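Local coordinates for thymidylate synthase ThyX (Streptomyces cacaoi subsp. asoensis, PDB 4P5A), which probably catalyses the FAD-dependent reductive methylation of UMP or dUMP, using methylenetetrahydrofolate as the methyl donor, at residues 93-97 and 98-102; 53-56 and 57-61; 205-208 and 209-212; 149-152 and 153-156. All blocks are in the same frame, centred on the assembly; numbering follows the deposited sequence.

Contact 1: residues 93-97 and 98-102. With 5BU (5-bromo-uridine-5'-monophosphate), chain G.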
# COMPACT_ATOMS: atom_id res chain seq x y z
N ASN B 93 13.35 1.44 8.91
CA ASN B 93 14.27 2.59 8.96
C ASN B 93 15.62 1.96 9.24
O ASN B 93 15.77 1.26 10.24
CB ASN B 93 13.99 3.59 10.07
CG ASN B 93 14.77 4.91 9.78
OD1 ASN B 93 15.67 5.33 10.61
ND2 ASN B 93 14.53 5.49 8.60
N GLU B 94 16.58 2.22 8.33
CA GLU B 94 17.88 1.55 8.32
C GLU B 94 19.01 2.57 8.56
O GLU B 94 18.91 3.74 8.18
CB GLU B 94 18.00 0.92 6.91
CG GLU B 94 19.28 0.03 6.73
CD GLU B 94 19.41 -0.64 5.37
OE1 GLU B 94 18.53 -0.53 4.44
OE2 GLU B 94 20.52 -1.20 5.18
N GLU B 95 20.10 2.10 9.15
CA GLU B 95 21.27 2.95 9.31
C GLU B 95 21.80 3.25 7.95
O GLU B 95 21.81 2.42 7.06
CB GLU B 95 22.32 2.08 10.03
CG GLU B 95 23.40 2.92 10.66
CD GLU B 95 23.96 2.18 11.89
OE1 GLU B 95 23.54 2.47 13.07
OE2 GLU B 95 24.75 1.26 11.62
N SER B 96 22.27 4.48 7.78
CA SER B 96 22.71 4.94 6.49
C SER B 96 24.27 5.02 6.31
O SER B 96 24.91 5.59 7.13
CB SER B 96 22.15 6.33 6.34
OG SER B 96 22.82 7.02 5.25
N ALA B 97 24.78 4.51 5.19
CA ALA B 97 26.20 4.69 4.81
C ALA B 97 26.49 6.02 4.21
O ALA B 97 27.67 6.43 4.16
CB ALA B 97 26.64 3.53 3.87
N ARG B 98 25.47 6.75 3.68
CA ARG B 98 25.72 8.15 3.31
C ARG B 98 25.99 8.95 4.56
O ARG B 98 26.79 9.90 4.51
CB ARG B 98 24.45 8.74 2.65
CG ARG B 98 24.08 8.01 1.32
CD ARG B 98 22.90 8.77 0.75
NE ARG B 98 23.34 10.11 0.22
CZ ARG B 98 22.56 11.19 0.12
NH1 ARG B 98 21.26 11.15 0.54
NH2 ARG B 98 23.07 12.33 -0.41
N TYR B 99 25.35 8.58 5.68
CA TYR B 99 25.33 9.40 6.90
C TYR B 99 26.51 9.05 7.83
O TYR B 99 27.11 9.93 8.41
CB TYR B 99 24.04 9.20 7.67
CG TYR B 99 23.86 10.14 8.84
CD1 TYR B 99 23.29 11.41 8.67
CD2 TYR B 99 24.23 9.75 10.15
CE1 TYR B 99 23.10 12.29 9.83
CE2 TYR B 99 24.06 10.63 11.26
CZ TYR B 99 23.52 11.87 11.08
OH TYR B 99 23.35 12.71 12.19
N ARG B 100 26.87 7.79 7.92
CA ARG B 100 27.85 7.41 8.93
C ARG B 100 28.80 6.40 8.32
O ARG B 100 28.39 5.60 7.46
CB ARG B 100 27.14 6.77 10.11
CG ARG B 100 28.13 6.56 11.34
CD ARG B 100 27.43 6.45 12.71
NE ARG B 100 26.92 5.09 12.97
CZ ARG B 100 27.55 4.12 13.67
NH1 ARG B 100 28.74 4.35 14.23
NH2 ARG B 100 26.98 2.92 13.83
N GLU B 101 30.07 6.42 8.77
CA GLU B 101 31.05 5.42 8.31
C GLU B 101 30.60 4.02 8.68
O GLU B 101 30.03 3.78 9.75
CB GLU B 101 32.37 5.71 8.97
CG GLU B 101 33.47 4.73 8.68
CD GLU B 101 34.86 5.23 9.23
OE1 GLU B 101 35.76 4.35 9.40
OE2 GLU B 101 35.03 6.50 9.43
N VAL B 102 30.87 3.07 7.77
CA VAL B 102 30.37 1.74 7.94
C VAL B 102 31.42 0.99 8.76
O VAL B 102 32.66 1.16 8.53
CB VAL B 102 30.25 1.05 6.53
CG1 VAL B 102 29.82 -0.49 6.67
CG2 VAL B 102 29.23 1.87 5.63
P 5BU G . 22.49 4.32 2.31
OP1 5BU G . 23.34 3.23 2.83
OP2 5BU G . 22.47 4.50 0.85
OP3 5BU G . 22.48 5.54 3.10
O5' 5BU G . 20.99 3.78 2.52
C5' 5BU G . 20.66 3.13 3.75
C4' 5BU G . 19.17 2.69 3.64
O4' 5BU G . 18.32 3.94 3.74
C3' 5BU G . 18.71 2.03 2.37
O3' 5BU G . 17.51 1.19 2.69
C2' 5BU G . 18.31 3.21 1.51
O2' 5BU G . 17.37 2.77 0.58
C1' 5BU G . 17.69 4.20 2.47
N1 5BU G . 18.16 5.58 2.03
C2 5BU G . 17.67 6.09 0.83
O2 5BU G . 16.80 5.40 0.26
N3 5BU G . 18.09 7.32 0.39
C4 5BU G . 18.98 8.13 1.11
O4 5BU G . 19.40 9.17 0.57
C5 5BU G . 19.43 7.61 2.29
C6 5BU G . 19.04 6.38 2.78
BR 5BU G . 20.52 8.67 3.44
O HOH W 1 27.80 2.70 10.83
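S96, A97 and R98 wrap the phosphate of the bound 5-bromo-UMP in the turn that begins at the serine of the RHR-X7-S signature of the ThyX family. The hydroxyl S96 OG gives its proton to OP3 at 2.6 Å, while the amide A97 N reaches OP1 at 3.0 Å. R98 N points almost straight at OP3 (175°), though from a longer 3.3 Å. At the other end of the nucleotide, R98 NH1 donates to O4 of the base at 2.7 Å. The R98 chain runs along the ligand, passes the bromine with CD and turns at chi3 (71°) to put NH1 at the carbonyl. E163 salt-bridges R98 NE, and Y124 of the second subunit forms a cation-pi pair with the guanidinium. A leucine in place of R98 would probably leave O4 of the base without this donor and E163 without its salt-bridge mate. E94, at the end of strand 91-94, takes the ribose O3' hydroxyl on OE1 and also pairs with R82 of the second subunit. In the next shell, Y99 N donates to S96 OG at 3.0 Å, fixing the hydroxyl that grips the phosphate, and R100 N closes the turn on S96 O. A long salt bridge, 3.6 Å from E95 OE1 to R100 NH2, joins the residue before the turn to its last, carboxylate and guanidinium planes 86° apart.

Contact 2: residues 53-56 and 57-61. With FAD (flavin-adenine dinucleotide), chain L.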
# COMPACT_ATOMS: atom_id res chain seq x y z
N ILE B 53 -10.67 -17.23 15.57
CA ILE B 53 -9.42 -17.01 14.82
C ILE B 53 -9.32 -18.06 13.75
O ILE B 53 -8.88 -17.75 12.66
CB ILE B 53 -8.23 -16.98 15.76
CG1 ILE B 53 -8.26 -15.54 16.44
CG2 ILE B 53 -6.85 -17.25 15.08
CD1 ILE B 53 -7.27 -15.32 17.58
N ARG B 54 -9.68 -19.30 14.06
CA ARG B 54 -9.64 -20.37 13.01
C ARG B 54 -10.60 -20.09 11.89
O ARG B 54 -10.21 -20.24 10.73
CB ARG B 54 -9.83 -21.74 13.63
CG ARG B 54 -8.64 -22.17 14.54
CD ARG B 54 -8.99 -23.53 15.26
NE ARG B 54 -9.45 -24.63 14.36
CZ ARG B 54 -8.65 -25.46 13.66
NH1 ARG B 54 -9.21 -26.49 12.95
NH2 ARG B 54 -7.31 -25.32 13.70
N TYR B 55 -11.77 -19.57 12.20
CA TYR B 55 -12.75 -19.19 11.23
C TYR B 55 -12.19 -18.06 10.35
O TYR B 55 -12.24 -18.12 9.10
CB TYR B 55 -14.05 -18.73 11.89
CG TYR B 55 -14.97 -18.03 10.91
CD1 TYR B 55 -15.73 -18.74 9.95
CD2 TYR B 55 -15.07 -16.64 10.92
CE1 TYR B 55 -16.57 -18.02 9.01
CE2 TYR B 55 -15.87 -15.93 10.02
CZ TYR B 55 -16.61 -16.61 9.06
OH TYR B 55 -17.38 -15.84 8.18
N LEU B 56 -11.60 -17.04 10.98
CA LEU B 56 -11.08 -15.98 10.09
C LEU B 56 -9.97 -16.48 9.24
O LEU B 56 -9.82 -16.00 8.09
CB LEU B 56 -10.47 -14.80 10.94
CG LEU B 56 -11.50 -14.16 11.88
CD1 LEU B 56 -10.82 -13.34 12.96
CD2 LEU B 56 -12.56 -13.32 11.14
N MET B 57 -9.12 -17.39 9.74
CA MET B 57 -7.91 -17.84 9.02
C MET B 57 -8.38 -18.60 7.85
O MET B 57 -7.84 -18.43 6.74
CB MET B 57 -7.04 -18.73 9.94
CG MET B 57 -5.57 -19.16 9.56
SD MET B 57 -4.51 -17.75 9.24
CE MET B 57 -4.30 -17.14 10.99
N ARG B 58 -9.40 -19.45 8.02
CA ARG B 58 -9.77 -20.30 6.87
C ARG B 58 -10.65 -19.61 5.84
O ARG B 58 -10.64 -20.00 4.66
CB ARG B 58 -10.27 -21.65 7.34
CG ARG B 58 -11.70 -21.66 7.63
CD ARG B 58 -12.16 -23.07 8.15
NE ARG B 58 -13.59 -22.94 8.44
CZ ARG B 58 -14.14 -22.75 9.64
NH1 ARG B 58 -15.46 -22.60 9.72
NH2 ARG B 58 -13.39 -22.75 10.77
N SER B 59 -11.31 -18.54 6.26
CA SER B 59 -12.14 -17.71 5.44
C SER B 59 -11.31 -16.56 4.82
O SER B 59 -11.87 -15.76 4.08
CB SER B 59 -13.26 -17.06 6.24
OG SER B 59 -14.06 -18.09 6.76
N ARG B 60 -10.00 -16.55 5.06
CA ARG B 60 -9.09 -15.44 4.59
C ARG B 60 -9.69 -14.08 4.93
O ARG B 60 -9.62 -13.09 4.11
CB ARG B 60 -8.88 -15.52 3.06
CG ARG B 60 -8.18 -16.78 2.63
CD ARG B 60 -7.74 -16.64 1.13
NE ARG B 60 -8.97 -16.42 0.34
CZ ARG B 60 -8.91 -16.27 -0.99
NH1 ARG B 60 -10.04 -16.08 -1.70
NH2 ARG B 60 -7.69 -16.24 -1.55
N HIS B 61 -10.27 -13.99 6.14
CA HIS B 61 -10.73 -12.66 6.60
C HIS B 61 -9.52 -12.13 7.40
O HIS B 61 -9.44 -12.21 8.65
CB HIS B 61 -12.13 -12.70 7.33
CG HIS B 61 -12.66 -11.34 7.77
ND1 HIS B 61 -12.36 -10.15 7.11
CD2 HIS B 61 -13.57 -11.00 8.73
CE1 HIS B 61 -12.99 -9.13 7.70
NE2 HIS B 61 -13.73 -9.61 8.69
PA FAD L . -6.49 -5.14 -0.29
O1A FAD L . -6.46 -4.95 -1.67
O2A FAD L . -6.74 -3.95 0.54
O5B FAD L . -5.01 -5.67 0.09
C5B FAD L . -4.48 -6.65 -0.66
C4B FAD L . -3.47 -7.52 0.21
O4B FAD L . -2.42 -6.54 0.41
C3B FAD L . -3.92 -7.92 1.60
O3B FAD L . -4.53 -9.20 1.39
C2B FAD L . -2.63 -8.05 2.37
O2B FAD L . -1.87 -9.25 1.98
C1B FAD L . -1.94 -6.80 1.82
N9A FAD L . -2.18 -5.56 2.62
C8A FAD L . -2.65 -4.36 2.14
N7A FAD L . -2.58 -3.46 3.18
C5A FAD L . -2.11 -4.10 4.29
C6A FAD L . -1.88 -3.67 5.59
N6A FAD L . -2.05 -2.40 5.97
N1A FAD L . -1.37 -4.57 6.48
C2A FAD L . -1.11 -5.82 6.10
N3A FAD L . -1.32 -6.26 4.81
C4A FAD L . -1.85 -5.42 3.90
N1 FAD L . -14.81 -5.84 6.08
C2 FAD L . -15.25 -5.34 7.21
O2 FAD L . -14.84 -4.24 7.62
N3 FAD L . -16.17 -6.05 8.01
C4 FAD L . -16.60 -7.30 7.65
O4 FAD L . -17.40 -7.92 8.40
C4X FAD L . -16.13 -7.87 6.44
N5 FAD L . -16.54 -9.12 6.05
C5X FAD L . -16.19 -9.56 4.76
C6 FAD L . -16.75 -10.78 4.23
C7 FAD L . -16.38 -11.14 2.91
C7M FAD L . -17.00 -12.49 2.41
C8 FAD L . -15.53 -10.37 2.09
C8M FAD L . -15.04 -10.72 0.66
C9 FAD L . -15.02 -9.19 2.63
C9A FAD L . -15.32 -8.81 3.93
N10 FAD L . -14.82 -7.57 4.42
C10 FAD L . -15.24 -7.13 5.63
C1' FAD L . -13.84 -6.75 3.65
C2' FAD L . -12.41 -7.40 3.92
O2' FAD L . -12.00 -7.32 5.32
C3' FAD L . -11.36 -6.65 3.11
O3' FAD L . -11.44 -5.26 3.43
C4' FAD L . -11.58 -6.82 1.58
O4' FAD L . -11.87 -8.17 1.31
C5' FAD L . -10.33 -6.45 0.82
O5' FAD L . -9.35 -7.53 1.07
P FAD L . -7.80 -7.16 1.32
O1P FAD L . -7.62 -6.32 2.50
O2P FAD L . -7.18 -8.54 1.45
O3P FAD L . -7.41 -6.42 -0.03
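M57 N bonds to I53 O and R58 N to R54 O as helix 48-58 runs through its last turn, which then closes in a Schellman motif. R60 takes a positive phi (48°), and the chain folds back so that H61 N donates to L56 O at 2.8 Å, in the plane of that carbonyl; a weaker bond joins R60 N to M57 O. One residue earlier, Y55 O is gripped twice by S59, by its amide N and by its hydroxyl OG, each at 3.0 Å and from opposite faces of the carbonyl plane. The same hydroxyl sits over one face of the Y55 ring, near the rim, 3.4 Å from CE1. R58 approaches that ring differently: its CG lies between the backbone N and the carbonyl carbon (chi1 87°), which turns the extended chain back along the helix, laying the guanidinium over Y55 CA and bringing NH1 to the ring edge. Y55 OH itself bonds to G122 O of the fourth subunit.

L56 CD2 packs 3.5 Å from H61 CD2, a methyl wedged against the imidazole that bears on the FAD. Flavin N5 lies over one face of the H61 ring, and CE1 meets the ribityl O2' at 3.1 Å at the ring edge. By removing the ring from beside the L56 methyl, an alanine here would probably open a gap next to the isoalloxazine. The helix end thus meets the cofactor with the face and carbon edge of the H61 imidazole, while the Schellman bond holds the backbone N.

Contact 3: residues 205-208 and 209-212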
# COMPACT_ATOMS: atom_id res chain seq x y z
N PRO B 205 13.01 -19.33 -0.29
CA PRO B 205 13.82 -18.16 -0.02
C PRO B 205 15.27 -18.56 0.27
O PRO B 205 15.57 -19.71 0.73
CB PRO B 205 13.22 -17.67 1.33
CG PRO B 205 12.75 -18.96 2.03
CD PRO B 205 12.15 -19.74 0.84
N GLN B 206 16.14 -17.61 0.12
CA GLN B 206 17.50 -17.76 0.56
C GLN B 206 17.61 -18.07 2.03
O GLN B 206 16.89 -17.51 2.86
CB GLN B 206 18.32 -16.50 0.17
CG GLN B 206 19.82 -16.62 0.54
CD GLN B 206 20.81 -15.91 -0.38
OE1 GLN B 206 20.44 -15.34 -1.35
NE2 GLN B 206 22.18 -16.10 -0.11
N ARG B 207 18.58 -18.94 2.42
CA ARG B 207 18.61 -19.29 3.82
C ARG B 207 18.72 -18.10 4.82
O ARG B 207 18.13 -18.11 5.92
CB ARG B 207 19.84 -20.24 4.00
CG ARG B 207 19.97 -20.62 5.47
CD ARG B 207 18.78 -21.54 5.94
NE ARG B 207 19.04 -21.80 7.38
CZ ARG B 207 18.14 -21.70 8.35
NH1 ARG B 207 16.88 -21.45 8.05
NH2 ARG B 207 18.50 -21.88 9.63
N GLU B 208 19.45 -17.04 4.44
CA GLU B 208 19.68 -15.96 5.39
C GLU B 208 18.40 -15.19 5.72
O GLU B 208 18.12 -14.87 6.92
CB GLU B 208 20.79 -15.01 4.89
CG GLU B 208 22.29 -15.63 5.00
CD GLU B 208 22.59 -16.68 3.92
OE1 GLU B 208 23.48 -17.55 4.16
OE2 GLU B 208 21.89 -16.77 2.90
N ILE B 209 17.58 -14.87 4.72
CA ILE B 209 16.30 -14.27 5.08
C ILE B 209 15.38 -15.20 5.82
O ILE B 209 14.63 -14.76 6.72
CB ILE B 209 15.58 -13.57 3.82
CG1 ILE B 209 14.33 -12.77 4.27
CG2 ILE B 209 15.13 -14.68 2.85
CD1 ILE B 209 14.76 -11.53 5.11
N GLU B 210 15.57 -16.49 5.57
CA GLU B 210 14.79 -17.48 6.32
C GLU B 210 15.21 -17.42 7.79
O GLU B 210 14.37 -17.62 8.66
CB GLU B 210 14.97 -18.87 5.76
CG GLU B 210 14.05 -19.90 6.49
CD GLU B 210 14.20 -21.30 5.89
OE1 GLU B 210 13.15 -21.91 5.82
OE2 GLU B 210 15.34 -21.79 5.59
N MET B 211 16.50 -17.25 8.09
CA MET B 211 16.92 -17.07 9.50
C MET B 211 16.29 -15.88 10.19
O MET B 211 15.93 -15.95 11.37
CB MET B 211 18.44 -16.98 9.57
CG MET B 211 19.12 -18.29 9.04
SD MET B 211 20.90 -17.96 8.78
CE MET B 211 21.45 -17.58 10.45
N VAL B 212 16.15 -14.78 9.45
CA VAL B 212 15.42 -13.61 9.98
C VAL B 212 14.02 -14.03 10.28
O VAL B 212 13.47 -13.72 11.40
CB VAL B 212 15.43 -12.44 8.94
CG1 VAL B 212 14.48 -11.27 9.41
CG2 VAL B 212 16.91 -11.91 8.70
O HOH W 2 16.01 -21.67 2.72
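R207 sends CG anti to its own N (chi1 179°) and then bends at chi2 (68°), which turns the guanidinium along the helix toward E210, whose extended chain rises to meet it. R207 NH1 donates to E210 OE2 at 2.9 Å; the nitrogen comes from above the carboxylate plane, and the two flat groups stand 75° apart. The methylene M211 CG lies over the centre of one guanidinium face, 3.6 Å from R207 CZ, so that the group is gripped at its edge and backed on a face. R207 NH1 has a second acid in E214, and the other oxygen of E210, OE1, is taken by H195 N and R196.

All this occurs on the first turn of helix 207-223, with Q206 at the N-cap position. Q206 O accepts from E210 N at 3.2 Å, and Q206 NE2 bonds to E208 OE2 at 3.1 Å, while Q206 OE1 receives R166 of the second subunit. E208 turns its OE1 to Y107 and R113. Just before the cap, P205 CB packs 3.9 Å from I209 CG2, and I209 also leans on R193, the predicted active-site arginine. A water donates to both P205 O and E210 OE2, at 2.8 and 2.9 Å respectively, stitching the residue before the cap to the salt bridge.

Contact 4: residues 149-152 and 153-156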
# COMPACT_ATOMS: atom_id res chain seq x y z
N PHE B 149 37.63 -3.30 2.31
CA PHE B 149 37.62 -2.43 3.46
C PHE B 149 38.88 -1.57 3.45
O PHE B 149 38.84 -0.38 3.89
CB PHE B 149 37.42 -3.21 4.73
CG PHE B 149 37.08 -2.33 5.86
CD1 PHE B 149 38.03 -1.98 6.77
CD2 PHE B 149 35.80 -1.72 5.92
CE1 PHE B 149 37.71 -1.07 7.81
CE2 PHE B 149 35.45 -0.85 6.97
CZ PHE B 149 36.43 -0.50 7.90
N GLU B 150 40.00 -2.13 2.99
CA GLU B 150 41.24 -1.32 2.98
C GLU B 150 41.07 -0.12 2.02
O GLU B 150 41.50 1.04 2.32
CB GLU B 150 42.41 -2.24 2.60
CG GLU B 150 43.66 -1.51 2.13
CD GLU B 150 44.65 -2.51 1.50
OE1 GLU B 150 44.59 -3.72 1.85
OE2 GLU B 150 45.45 -2.07 0.63
N GLU B 151 40.40 -0.37 0.88
CA GLU B 151 40.15 0.69 -0.07
C GLU B 151 39.09 1.68 0.42
O GLU B 151 39.21 2.87 0.15
CB GLU B 151 39.76 0.17 -1.48
CG GLU B 151 40.84 -0.70 -2.21
CD GLU B 151 42.19 0.06 -2.37
OE1 GLU B 151 42.23 1.32 -2.43
OE2 GLU B 151 43.22 -0.67 -2.31
N TYR B 152 38.06 1.19 1.13
CA TYR B 152 37.07 2.09 1.72
C TYR B 152 37.79 3.04 2.67
O TYR B 152 37.60 4.26 2.61
CB TYR B 152 36.05 1.25 2.48
CG TYR B 152 35.03 2.00 3.26
CD1 TYR B 152 34.91 1.87 4.66
CD2 TYR B 152 34.10 2.82 2.58
CE1 TYR B 152 33.92 2.56 5.39
CE2 TYR B 152 33.08 3.52 3.32
CZ TYR B 152 33.00 3.35 4.71
OH TYR B 152 32.06 4.03 5.43
N GLN B 153 38.62 2.47 3.54
CA GLN B 153 39.31 3.37 4.51
C GLN B 153 40.28 4.32 3.83
O GLN B 153 40.44 5.45 4.27
CB GLN B 153 40.08 2.49 5.51
CG GLN B 153 39.21 1.81 6.54
CD GLN B 153 38.39 2.78 7.36
OE1 GLN B 153 38.94 3.68 7.93
NE2 GLN B 153 37.05 2.59 7.42
N ARG B 154 40.96 3.83 2.79
CA ARG B 154 41.88 4.72 2.04
C ARG B 154 41.15 5.90 1.42
O ARG B 154 41.61 7.07 1.47
CB ARG B 154 42.55 3.98 0.87
CG ARG B 154 43.85 4.71 0.39
CD ARG B 154 44.45 4.14 -0.89
NE ARG B 154 44.55 2.68 -0.93
CZ ARG B 154 45.39 1.90 -0.24
NH1 ARG B 154 46.33 2.35 0.63
NH2 ARG B 154 45.29 0.60 -0.42
N LEU B 155 39.98 5.62 0.83
CA LEU B 155 39.14 6.69 0.29
C LEU B 155 38.71 7.66 1.37
O LEU B 155 38.84 8.87 1.15
CB LEU B 155 37.93 6.16 -0.48
CG LEU B 155 38.35 5.46 -1.77
CD1 LEU B 155 37.11 4.57 -2.27
CD2 LEU B 155 38.93 6.46 -2.88
N LEU B 156 38.16 7.14 2.46
CA LEU B 156 37.75 8.01 3.61
C LEU B 156 38.94 8.87 4.11
O LEU B 156 38.80 10.09 4.28
CB LEU B 156 37.18 7.27 4.78
CG LEU B 156 35.90 6.42 4.57
CD1 LEU B 156 35.52 5.68 5.81
CD2 LEU B 156 34.73 7.44 4.15
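Q153 N to F149 O, R154 N to E150 O, L155 N to E151 O and L156 N to Y152 O form four successive alpha-helical bonds, all at 2.9 Å. On one side of this helix R154 is held by two acids at once. Its NE donates to E151 OE1 at 3.1 Å, reaching the syn side of that oxygen, and its NH2 donates to E151 OE2 in a nearly straight bond (175°), which makes a side-on, two-nitrogen grip. NH2 also turns to E150 OE2, where the angle at hydrogen is poor and the bond weak although the salt bridge is short. E151 can offer both oxygens because its chain bends at chi2 (-57°), whereas E150 reaches up extended. The guanidinium is likely to offset the mutual repulsion of the two carboxylates and favour their charged forms. The network lies near the end of the long helix 131-157, and its inner acid, E151, also bonds through OE1 to S140 OG of the second subunit.

Another side of the helix carries the aromatic residues. The amide of Q153 runs beside the F149 ring, its NE2 3.2 Å from F149 CZ and the two planes 29° apart; that nitrogen donates to E101. It also comes near Y152 CD1, so the nitrogen lies in the corner formed by the two rings. Y152 receives a CH-pi contact from L156, whose CD1 stands over the ring 3.8 Å from its centroid. The phenol oxygen bonds to V102, and helix 162-165 packs against Y152 and L156.

Contacts 1 and 4 are neighbours, their centres 16 Å apart. The loop that follows the nucleotide-binding turn rests on the long helix: Y152 OH lies 2.8 Å from V102 N and Q153 NE2 2.9 Å from E101 OE1, both probable hydrogen bonds. Contact 4 thus stands behind contact 1, the Y152 side chain about 9 Å from the bound nucleotide. Contact 3, about 23 Å from contact 1 between centres, belongs to a different active site, where its Q206 packs on R98 of the second subunit. The centre of contact 2 is about 41 Å from that of contact 1, yet its H61 packs on N93 of the third subunit beside a shared FAD, consistent with three-monomer flavin sites.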